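Local coordinates for protein endo-1,4-beta-mannanase (Eisenia fetida, PDB 5Y6T) that probably hydrolyses internal beta-1,4-mannosidic bonds in mannans, as a GH5-family endo-mannanase from an earthworm, at residues I223-W229 against I260-H266; P292-F298 against Y320-W326; N93-S97 against M149-L153. One frame throughout, in Å; residues are numbered along the deposited sequence.

Interaction 1. Residues I223-W229 against I260-H266; sequences IVTLGSW and IDFYQMH
T225 lies with CB over one face of the F262 ring, 3.8 Å from the ring centroid, a CH-pi contact. Its OG1 is anti to the backbone N (chi1 -174°). This brings the hydroxyl to F262 O, to which it donates a bond with OG1 and O 2.7 Å apart. The hydroxyl sits above the carbonyl plane, not on a lone pair. Q264 crosses T225 at about a right angle and adds a weak bond from NE2 to OG1 (3.4 Å). The other end of this amide takes a bond from H266, with NE2 and Q264 OE1 2.7 Å apart and OE1 in the imidazole plane. Over one face of that ring lies S228 O, 3.1 Å above the plane and toward the rim. The same oxygen accepts H266 N, and S228 N bonds to Q264 O.

At the other end D261 grips V224 twice. OD2 uses its anti lone pair to take V224 N at 2.8 Å, and D261 N gives its hydrogen to V224 O. K216 forms a salt bridge with the same carboxylate oxygen. H266 ND1 bonds to E167, and Q264 NE2 also reaches E163. Strands 223-228 and 262-266 run parallel as neighbours, joined through helix 246-253. This is a beta-alpha-beta unit of the (beta/alpha)8 barrel, with its polar H266 end beside the probable active site.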
loop_
_atom_site.group_PDB
_atom_site.type_symbol
_atom_site.label_atom_id
_atom_site.label_comp_id
_atom_site.label_asym_id
_atom_site.label_seq_id
_atom_site.Cartn_x
_atom_site.Cartn_y
_atom_site.Cartn_z
ATOM N N ILE A 223 8.597 -7.641 3.108
ATOM C CA ILE A 223 7.781 -6.824 3.999
ATOM C C ILE A 223 6.343 -6.597 3.465
ATOM O O ILE A 223 6.059 -6.690 2.266
ATOM C CB ILE A 223 8.474 -5.510 4.339
ATOM C CG1 ILE A 223 8.243 -4.591 3.245
ATOM C CG2 ILE A 223 9.946 -5.685 4.632
ATOM C CD1 ILE A 223 7.070 -3.756 3.553
ATOM N N VAL A 224 5.429 -6.338 4.377
ATOM C CA VAL A 224 4.034 -6.093 4.057
ATOM C C VAL A 224 3.645 -4.767 4.726
ATOM O O VAL A 224 4.113 -4.408 5.815
ATOM C CB VAL A 224 3.154 -7.260 4.512
ATOM C CG1 VAL A 224 1.686 -6.954 4.314
ATOM C CG2 VAL A 224 3.609 -8.537 3.788
ATOM N N THR A 225 2.810 -4.016 4.023
ATOM C CA THR A 225 2.254 -2.779 4.577
ATOM C C THR A 225 0.707 -2.829 4.380
ATOM O O THR A 225 0.150 -3.805 3.851
ATOM C CB THR A 225 2.958 -1.530 3.986
ATOM O OG1 THR A 225 2.484 -0.328 4.675
ATOM C CG2 THR A 225 2.817 -1.426 2.428
ATOM N N LEU A 226 0.052 -1.737 4.786
ATOM C CA LEU A 226 -1.393 -1.577 4.729
ATOM C C LEU A 226 -1.642 -0.066 4.788
ATOM O O LEU A 226 -1.247 0.609 5.734
ATOM C CB LEU A 226 -1.996 -2.318 5.981
ATOM C CG LEU A 226 -3.532 -2.360 6.052
ATOM C CD1 LEU A 226 -4.274 -1.061 6.203
ATOM C CD2 LEU A 226 -4.105 -3.156 4.908
ATOM N N GLY A 227 -2.212 0.505 3.734
ATOM C CA GLY A 227 -2.395 1.917 3.555
ATOM C C GLY A 227 -3.767 2.358 4.068
ATOM O O GLY A 227 -4.784 2.171 3.385
ATOM N N SER A 228 -3.834 3.018 5.230
ATOM C CA SER A 228 -5.111 3.540 5.710
ATOM C C SER A 228 -5.430 4.923 5.068
ATOM O O SER A 228 -4.526 5.665 4.682
ATOM C CB SER A 228 -5.205 3.716 7.267
ATOM O OG SER A 228 -5.298 2.437 7.855
ATOM N N TRP A 229 -6.710 5.235 4.989
ATOM C CA TRP A 229 -7.120 6.442 4.297
ATOM C C TRP A 229 -6.809 7.751 5.043
ATOM O O TRP A 229 -6.804 8.813 4.441
ATOM C CB TRP A 229 -8.595 6.348 3.963
ATOM C CG TRP A 229 -9.533 7.230 4.771
ATOM C CD1 TRP A 229 -10.246 8.301 4.253
ATOM C CD2 TRP A 229 -9.946 7.092 6.149
ATOM N NE1 TRP A 229 -11.058 8.805 5.235
ATOM C CE2 TRP A 229 -10.921 8.080 6.391
ATOM C CE3 TRP A 229 -9.634 6.207 7.198
ATOM C CZ2 TRP A 229 -11.522 8.244 7.645
ATOM C CZ3 TRP A 229 -10.224 6.381 8.430
ATOM C CH2 TRP A 229 -11.184 7.392 8.649
ATOM N N ILE A 260 2.087 -6.713 9.902
ATOM C CA ILE A 260 2.684 -5.857 8.882
ATOM C C ILE A 260 4.021 -5.290 9.379
ATOM O O ILE A 260 4.344 -5.473 10.573
ATOM C CB ILE A 260 1.739 -4.784 8.405
ATOM C CG1 ILE A 260 1.489 -3.730 9.455
ATOM C CG2 ILE A 260 0.530 -5.431 7.871
ATOM C CD1 ILE A 260 0.688 -2.528 8.988
ATOM N N ASP A 261 4.818 -4.699 8.498
ATOM C CA ASP A 261 6.128 -4.258 8.829
ATOM C C ASP A 261 6.267 -2.777 8.927
ATOM O O ASP A 261 7.138 -2.327 9.697
ATOM C CB ASP A 261 7.125 -4.763 7.792
ATOM C CG ASP A 261 7.176 -6.267 7.779
ATOM O OD1 ASP A 261 7.826 -6.845 8.725
ATOM O OD2 ASP A 261 6.486 -6.882 6.935
ATOM N N PHE A 262 5.518 -2.031 8.088
ATOM C CA PHE A 262 5.414 -0.572 8.248
ATOM C C PHE A 262 3.984 -0.086 8.069
ATOM O O PHE A 262 3.201 -0.605 7.253
ATOM C CB PHE A 262 6.438 0.232 7.463
ATOM C CG PHE A 262 6.339 0.165 5.938
ATOM C CD1 PHE A 262 5.499 1.010 5.242
ATOM C CD2 PHE A 262 7.116 -0.710 5.220
ATOM C CE1 PHE A 262 5.477 1.045 3.866
ATOM C CE2 PHE A 262 7.067 -0.718 3.831
ATOM C CZ PHE A 262 6.232 0.142 3.165
ATOM N N TYR A 263 3.639 0.834 8.939
ATOM C CA TYR A 263 2.358 1.569 8.871
ATOM C C TYR A 263 2.424 2.527 7.626
ATOM O O TYR A 263 3.503 2.837 7.072
ATOM C CB TYR A 263 2.093 2.349 10.144
ATOM C CG TYR A 263 1.939 1.452 11.335
ATOM C CD1 TYR A 263 0.882 0.543 11.432
ATOM C CD2 TYR A 263 2.825 1.487 12.371
ATOM C CE1 TYR A 263 0.747 -0.287 12.511
ATOM C CE2 TYR A 263 2.688 0.636 13.481
ATOM C CZ TYR A 263 1.636 -0.276 13.528
ATOM O OH TYR A 263 1.389 -1.119 14.583
ATOM N N GLN A 264 1.233 2.913 7.187
ATOM C CA GLN A 264 1.135 3.740 5.998
ATOM C C GLN A 264 -0.146 4.577 6.112
ATOM O O GLN A 264 -1.227 4.021 6.114
ATOM C CB GLN A 264 1.100 2.844 4.756
ATOM C CG GLN A 264 0.854 3.611 3.474
ATOM C CD GLN A 264 0.608 2.797 2.233
ATOM O OE1 GLN A 264 -0.015 3.305 1.274
ATOM N NE2 GLN A 264 0.982 1.560 2.242
ATOM N N MET A 265 -0.006 5.877 6.247
ATOM C CA MET A 265 -1.122 6.765 6.350
ATOM C C MET A 265 -1.219 7.596 5.112
ATOM O O MET A 265 -0.253 8.194 4.686
ATOM C CB MET A 265 -0.858 7.735 7.519
ATOM C CG MET A 265 -0.837 7.008 8.849
ATOM S SD MET A 265 -0.500 8.226 10.083
ATOM C CE MET A 265 -0.694 7.332 11.594
ATOM N N HIS A 266 -2.381 7.619 4.507
ATOM C CA HIS A 266 -2.692 8.560 3.425
ATOM C C HIS A 266 -3.263 9.856 4.002
ATOM O O HIS A 266 -3.762 9.862 5.149
ATOM C CB HIS A 266 -3.754 7.957 2.542
ATOM C CG HIS A 266 -3.322 6.651 1.949
ATOM N ND1 HIS A 266 -4.191 5.798 1.289
ATOM C CD2 HIS A 266 -2.136 6.005 2.016
ATOM C CE1 HIS A 266 -3.522 4.729 0.912
ATOM N NE2 HIS A 266 -2.279 4.829 1.338
#

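Interaction 2. Residues P292-F298 against Y320-W326; sequences PNNIGEF and YCGAWSW
Y320 opens the second segment with its ring flat against I295. I295 CD1 lies over the ring centre, 3.8 Å from the centroid. N293 runs alongside the same ring, pointing the same way. Its ND2 is held by N284, while Y320 OH bonds to V282 O.

C321 N donates to N293 O, and its SG packs on P292 CB at 3.8 Å. G322 O takes I295 N, which comes from above the carbonyl plane. A323 places CB 3.7 Å from F298 CE1. W324 N returns a bond to I295 O at 3.0 Å. One face of its indole is covered by the N294 side chain, and its NE1 bonds to S65. S325 CA sits over one face of the F298 ring. F298 CG, between the backbone N and the carbonyl carbon (chi1 56°), brings that ring back although CB points away. W326 N bonds to F298 O, and its indole lies beside E297. The two groups point the same way with planes 25° apart, and E297 OE1 is 3.7 Å above the rim of the indole face.

Y268 and R67 also hold the E297 carboxylate, and a bound Tris bonds to its OE2. Backbone hydrogen bonds hold the strands while apolar and aromatic side chains pack beside them. A charged group enters at E297, whose position fits the GH5 nucleophile, and the flat W326 flank probably limits how it can turn.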
loop_
_atom_site.group_PDB
_atom_site.type_symbol
_atom_site.label_atom_id
_atom_site.label_comp_id
_atom_site.label_asym_id
_atom_site.label_seq_id
_atom_site.Cartn_x
_atom_site.Cartn_y
_atom_site.Cartn_z
ATOM N N PRO A 292 7.948 1.726 11.520
ATOM C CA PRO A 292 8.023 2.925 10.693
ATOM C C PRO A 292 6.707 3.220 10.011
ATOM O O PRO A 292 5.846 2.333 9.966
ATOM C CB PRO A 292 9.147 2.593 9.674
ATOM C CG PRO A 292 9.572 1.233 9.871
ATOM C CD PRO A 292 8.717 0.604 10.961
ATOM N N ASN A 293 6.559 4.451 9.478
ATOM C CA ASN A 293 5.338 4.936 8.873
ATOM C C ASN A 293 5.657 5.679 7.617
ATOM O O ASN A 293 6.472 6.583 7.645
ATOM C CB ASN A 293 4.677 5.894 9.875
ATOM C CG ASN A 293 3.277 6.295 9.492
ATOM O OD1 ASN A 293 2.619 5.669 8.651
ATOM N ND2 ASN A 293 2.768 7.275 10.176
ATOM N N ASN A 294 4.924 5.371 6.554
ATOM C CA ASN A 294 5.039 5.936 5.190
ATOM C C ASN A 294 3.860 6.771 4.887
ATOM O O ASN A 294 2.768 6.333 5.086
ATOM C CB ASN A 294 5.161 4.782 4.238
ATOM C CG ASN A 294 5.279 5.210 2.782
ATOM O OD1 ASN A 294 4.598 6.119 2.326
ATOM N ND2 ASN A 294 6.108 4.514 2.040
ATOM N N ILE A 295 4.041 8.019 4.393
ATOM C CA ILE A 295 2.880 8.798 3.960
ATOM C C ILE A 295 2.613 8.295 2.519
ATOM O O ILE A 295 3.150 8.870 1.535
ATOM C CB ILE A 295 3.123 10.301 4.028
ATOM C CG1 ILE A 295 3.707 10.729 5.393
ATOM C CG2 ILE A 295 1.830 11.041 3.666
ATOM C CD1 ILE A 295 3.854 12.255 5.606
ATOM N N GLY A 296 1.745 7.286 2.424
ATOM C CA GLY A 296 1.565 6.435 1.211
ATOM C C GLY A 296 0.748 7.068 0.092
ATOM O O GLY A 296 0.692 6.554 -1.017
ATOM N N GLU A 297 -0.007 8.136 0.420
ATOM C CA GLU A 297 -0.681 8.968 -0.564
ATOM C C GLU A 297 -0.850 10.393 0.004
ATOM O O GLU A 297 -1.148 10.577 1.178
ATOM C CB GLU A 297 -2.085 8.498 -0.849
ATOM C CG GLU A 297 -2.278 7.121 -1.487
ATOM C CD GLU A 297 -3.726 6.770 -1.822
ATOM O OE1 GLU A 297 -4.594 7.741 -1.851
ATOM O OE2 GLU A 297 -4.022 5.544 -2.062
ATOM N N PHE A 298 -0.728 11.354 -0.894
ATOM C CA PHE A 298 -1.048 12.776 -0.673
ATOM C C PHE A 298 -0.915 13.437 -2.016
ATOM O O PHE A 298 -0.368 12.875 -2.951
ATOM C CB PHE A 298 -0.067 13.445 0.298
ATOM C CG PHE A 298 1.360 13.349 -0.113
ATOM C CD1 PHE A 298 2.141 12.201 0.106
ATOM C CD2 PHE A 298 1.934 14.337 -0.872
ATOM C CE1 PHE A 298 3.462 12.138 -0.313
ATOM C CE2 PHE A 298 3.222 14.242 -1.336
ATOM C CZ PHE A 298 3.986 13.147 -1.103
ATOM N N TYR A 320 9.216 10.155 8.847
ATOM C CA TYR A 320 8.540 9.140 8.003
ATOM C C TYR A 320 9.553 8.352 7.177
ATOM O O TYR A 320 10.677 8.788 6.944
ATOM C CB TYR A 320 7.457 9.785 7.136
ATOM C CG TYR A 320 6.406 10.488 7.950
ATOM C CD1 TYR A 320 6.590 11.796 8.402
ATOM C CD2 TYR A 320 5.304 9.815 8.434
ATOM C CE1 TYR A 320 5.676 12.437 9.225
ATOM C CE2 TYR A 320 4.401 10.424 9.237
ATOM C CZ TYR A 320 4.566 11.733 9.651
ATOM O OH TYR A 320 3.649 12.284 10.481
ATOM N N CYS A 321 9.175 7.141 6.746
ATOM C CA CYS A 321 10.037 6.302 5.976
ATOM C C CYS A 321 9.737 6.300 4.463
ATOM O O CYS A 321 10.341 5.575 3.706
ATOM C CB CYS A 321 10.046 4.864 6.496
ATOM S SG CYS A 321 8.514 3.921 6.223
ATOM N N GLY A 322 8.790 7.116 4.054
ATOM C CA GLY A 322 8.488 7.263 2.649
ATOM C C GLY A 322 7.381 8.285 2.436
ATOM O O GLY A 322 6.693 8.726 3.377
ATOM N N ALA A 323 7.261 8.640 1.144
ATOM C CA ALA A 323 6.275 9.529 0.633
ATOM C C ALA A 323 5.940 9.147 -0.821
ATOM O O ALA A 323 6.831 9.132 -1.626
ATOM C CB ALA A 323 6.827 10.932 0.716
ATOM N N TRP A 324 4.683 8.755 -1.062
ATOM C CA TRP A 324 4.216 8.426 -2.378
ATOM C C TRP A 324 3.074 9.330 -2.770
ATOM O O TRP A 324 2.029 9.261 -2.191
ATOM C CB TRP A 324 3.773 6.999 -2.499
ATOM C CG TRP A 324 4.888 5.992 -2.278
ATOM C CD1 TRP A 324 6.165 6.065 -2.737
ATOM C CD2 TRP A 324 4.783 4.752 -1.576
ATOM N NE1 TRP A 324 6.858 4.957 -2.334
ATOM C CE2 TRP A 324 6.021 4.141 -1.617
ATOM C CE3 TRP A 324 3.750 4.115 -0.888
ATOM C CZ2 TRP A 324 6.254 2.887 -1.004
ATOM C CZ3 TRP A 324 3.966 2.896 -0.286
ATOM C CH2 TRP A 324 5.200 2.272 -0.372
ATOM N N SER A 325 3.316 10.175 -3.792
ATOM C CA SER A 325 2.281 11.086 -4.277
ATOM C C SER A 325 1.182 10.393 -5.072
ATOM O O SER A 325 1.360 9.277 -5.578
ATOM C CB SER A 325 2.957 12.193 -5.079
ATOM O OG SER A 325 3.654 11.682 -6.197
ATOM N N TRP A 326 0.062 11.101 -5.229
ATOM C CA TRP A 326 -1.103 10.606 -5.914
ATOM C C TRP A 326 -1.346 11.480 -7.201
ATOM O O TRP A 326 -1.593 12.680 -7.082
ATOM C CB TRP A 326 -2.352 10.657 -5.010
ATOM C CG TRP A 326 -3.503 9.989 -5.658
ATOM C CD1 TRP A 326 -4.530 10.580 -6.358
ATOM C CD2 TRP A 326 -3.715 8.582 -5.750
ATOM N NE1 TRP A 326 -5.364 9.603 -6.911
ATOM C CE2 TRP A 326 -4.909 8.372 -6.507
ATOM C CE3 TRP A 326 -3.036 7.457 -5.232
ATOM C CZ2 TRP A 326 -5.393 7.080 -6.806
ATOM C CZ3 TRP A 326 -3.554 6.198 -5.505
ATOM C CH2 TRP A 326 -4.720 6.033 -6.278
#

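Interaction 3. Residues N93-S97 against M149-L153; sequences NTMTS and MVSAL
T96 points at the end of helix 135-152 and touches it with both branches. Its methyl CG2 is anti to the backbone N and meets A152 CB at 3.8 Å. CG2 also lies 4.1 Å from L153 CD2. The other branch, OG1, rests against the aliphatic part of M149, with CB and CG each 3.7 Å away. This is packing, as no hydrogen bond crosses the contact. L153 CD2 comes up to the T96 carbonyl oxygen as well.

Beside T96 the side chains of M95 and M149 cross obliquely. Both chains leave their backbones extended and then bend at the last torsion, M95 at -73° and M149 at 57°. The bends follow the sulfurs, which meet with M95 SD 3.7 Å from M149 SD. Further in, M149 and L153 both touch W162 of strand 159-163, and M95 reaches V70 and H71 of strand 65-72.

A glycine at T96 would remove both branches and would probably open a gap beside A152 and L153 and leave M149 less firmly packed.

The contact joins the first turn of helix 95-108 to the last turn of helix 135-152. Such apolar packing between neighbouring outer helices, backed by the strands, is typical of the shell of a (beta/alpha)8 barrel.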
loop_
_atom_site.group_PDB
_atom_site.type_symbol
_atom_site.label_atom_id
_atom_site.label_comp_id
_atom_site.label_asym_id
_atom_site.label_seq_id
_atom_site.Cartn_x
_atom_site.Cartn_y
_atom_site.Cartn_z
ATOM N N ASN A 93 -3.294 -17.255 -16.558
ATOM C CA ASN A 93 -2.132 -17.435 -15.696
ATOM C C ASN A 93 -0.943 -16.583 -16.198
ATOM O O ASN A 93 0.232 -17.006 -16.139
ATOM C CB ASN A 93 -1.776 -18.920 -15.564
ATOM C CG ASN A 93 -0.738 -19.185 -14.482
ATOM O OD1 ASN A 93 -0.738 -18.520 -13.423
ATOM N ND2 ASN A 93 0.208 -20.095 -14.773
ATOM N N THR A 94 -1.222 -15.336 -16.587
ATOM C CA THR A 94 -0.084 -14.417 -16.884
ATOM C C THR A 94 0.345 -13.451 -15.767
ATOM O O THR A 94 1.404 -12.825 -15.872
ATOM C CB THR A 94 -0.274 -13.602 -18.150
ATOM O OG1 THR A 94 -1.174 -12.520 -17.964
ATOM C CG2 THR A 94 -0.713 -14.552 -19.329
ATOM N N MET A 95 -0.454 -13.340 -14.732
ATOM C CA MET A 95 -0.178 -12.317 -13.735
ATOM C C MET A 95 1.234 -12.396 -13.211
ATOM O O MET A 95 1.922 -11.411 -13.063
ATOM C CB MET A 95 -1.194 -12.348 -12.604
ATOM C CG MET A 95 -0.984 -11.185 -11.628
ATOM S SD MET A 95 -2.217 -11.160 -10.367
ATOM C CE MET A 95 -3.621 -10.571 -11.373
ATOM N N THR A 96 1.638 -13.572 -12.769
ATOM C CA THR A 96 2.981 -13.687 -12.204
ATOM C C THR A 96 4.102 -13.288 -13.142
ATOM O O THR A 96 4.976 -12.513 -12.759
ATOM C CB THR A 96 3.205 -15.126 -11.658
ATOM O OG1 THR A 96 2.164 -15.453 -10.744
ATOM C CG2 THR A 96 4.494 -15.219 -10.987
ATOM N N SER A 97 4.061 -13.790 -14.378
ATOM C CA SER A 97 5.030 -13.415 -15.371
ATOM C C SER A 97 4.945 -11.938 -15.735
ATOM O O SER A 97 5.954 -11.297 -16.023
ATOM C CB SER A 97 4.957 -14.351 -16.630
ATOM O OG SER A 97 3.715 -14.401 -17.229
ATOM N N MET A 149 1.987 -17.036 -6.528
ATOM C CA MET A 149 2.520 -15.780 -7.020
ATOM C C MET A 149 3.647 -15.212 -6.138
ATOM O O MET A 149 4.710 -14.824 -6.603
ATOM C CB MET A 149 1.385 -14.775 -7.232
ATOM C CG MET A 149 1.865 -13.428 -7.636
ATOM S SD MET A 149 0.483 -12.393 -8.119
ATOM C CE MET A 149 -0.489 -12.447 -6.652
ATOM N N VAL A 150 3.367 -15.142 -4.852
ATOM C CA VAL A 150 4.288 -14.558 -3.901
ATOM C C VAL A 150 5.593 -15.384 -3.916
ATOM O O VAL A 150 6.655 -14.841 -3.892
ATOM C CB VAL A 150 3.650 -14.478 -2.538
ATOM C CG1 VAL A 150 4.722 -14.192 -1.486
ATOM C CG2 VAL A 150 2.566 -13.394 -2.501
ATOM N N SER A 151 5.441 -16.694 -3.862
ATOM C CA SER A 151 6.631 -17.594 -3.861
ATOM C C SER A 151 7.488 -17.417 -5.117
ATOM O O SER A 151 8.685 -17.320 -5.111
ATOM C CB SER A 151 6.128 -19.071 -3.753
ATOM O OG SER A 151 7.273 -19.959 -3.792
ATOM N N ALA A 152 6.841 -17.398 -6.273
ATOM C CA ALA A 152 7.549 -17.309 -7.515
ATOM C C ALA A 152 8.286 -15.968 -7.578
ATOM O O ALA A 152 9.303 -15.905 -8.241
ATOM C CB ALA A 152 6.573 -17.412 -8.687
ATOM N N LEU A 153 7.691 -14.895 -7.024
ATOM C CA LEU A 153 8.305 -13.559 -7.082
ATOM C C LEU A 153 9.294 -13.231 -5.972
ATOM O O LEU A 153 9.775 -12.084 -5.828
ATOM C CB LEU A 153 7.202 -12.456 -7.198
ATOM C CG LEU A 153 6.367 -12.622 -8.437
ATOM C CD1 LEU A 153 5.267 -11.571 -8.331
ATOM C CD2 LEU A 153 7.156 -12.408 -9.703
#

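Interactions 1 and 2 belong to one barrel wall, with centres about 9 Å apart. Strands 262-266 and 293-297 are neighbours in it, and Y263 probably bonds through N to P292 O (2.9 Å) and through O to N294 N (3.0 Å). At the probable active-site end H266 CE1 packs 3.1 Å from E297 OE2. A bound Tris, probably from the crystallisation liquor, is likely to mark the pocket, about 3 Å from the E297 side chain and about 5 Å from that of H266. E167, bonded to H266, is probably the acid/base partner of E297. Interaction 3 touches neither. Its centre is about 22 Å from that of interaction 1 and 26 Å from that of interaction 2.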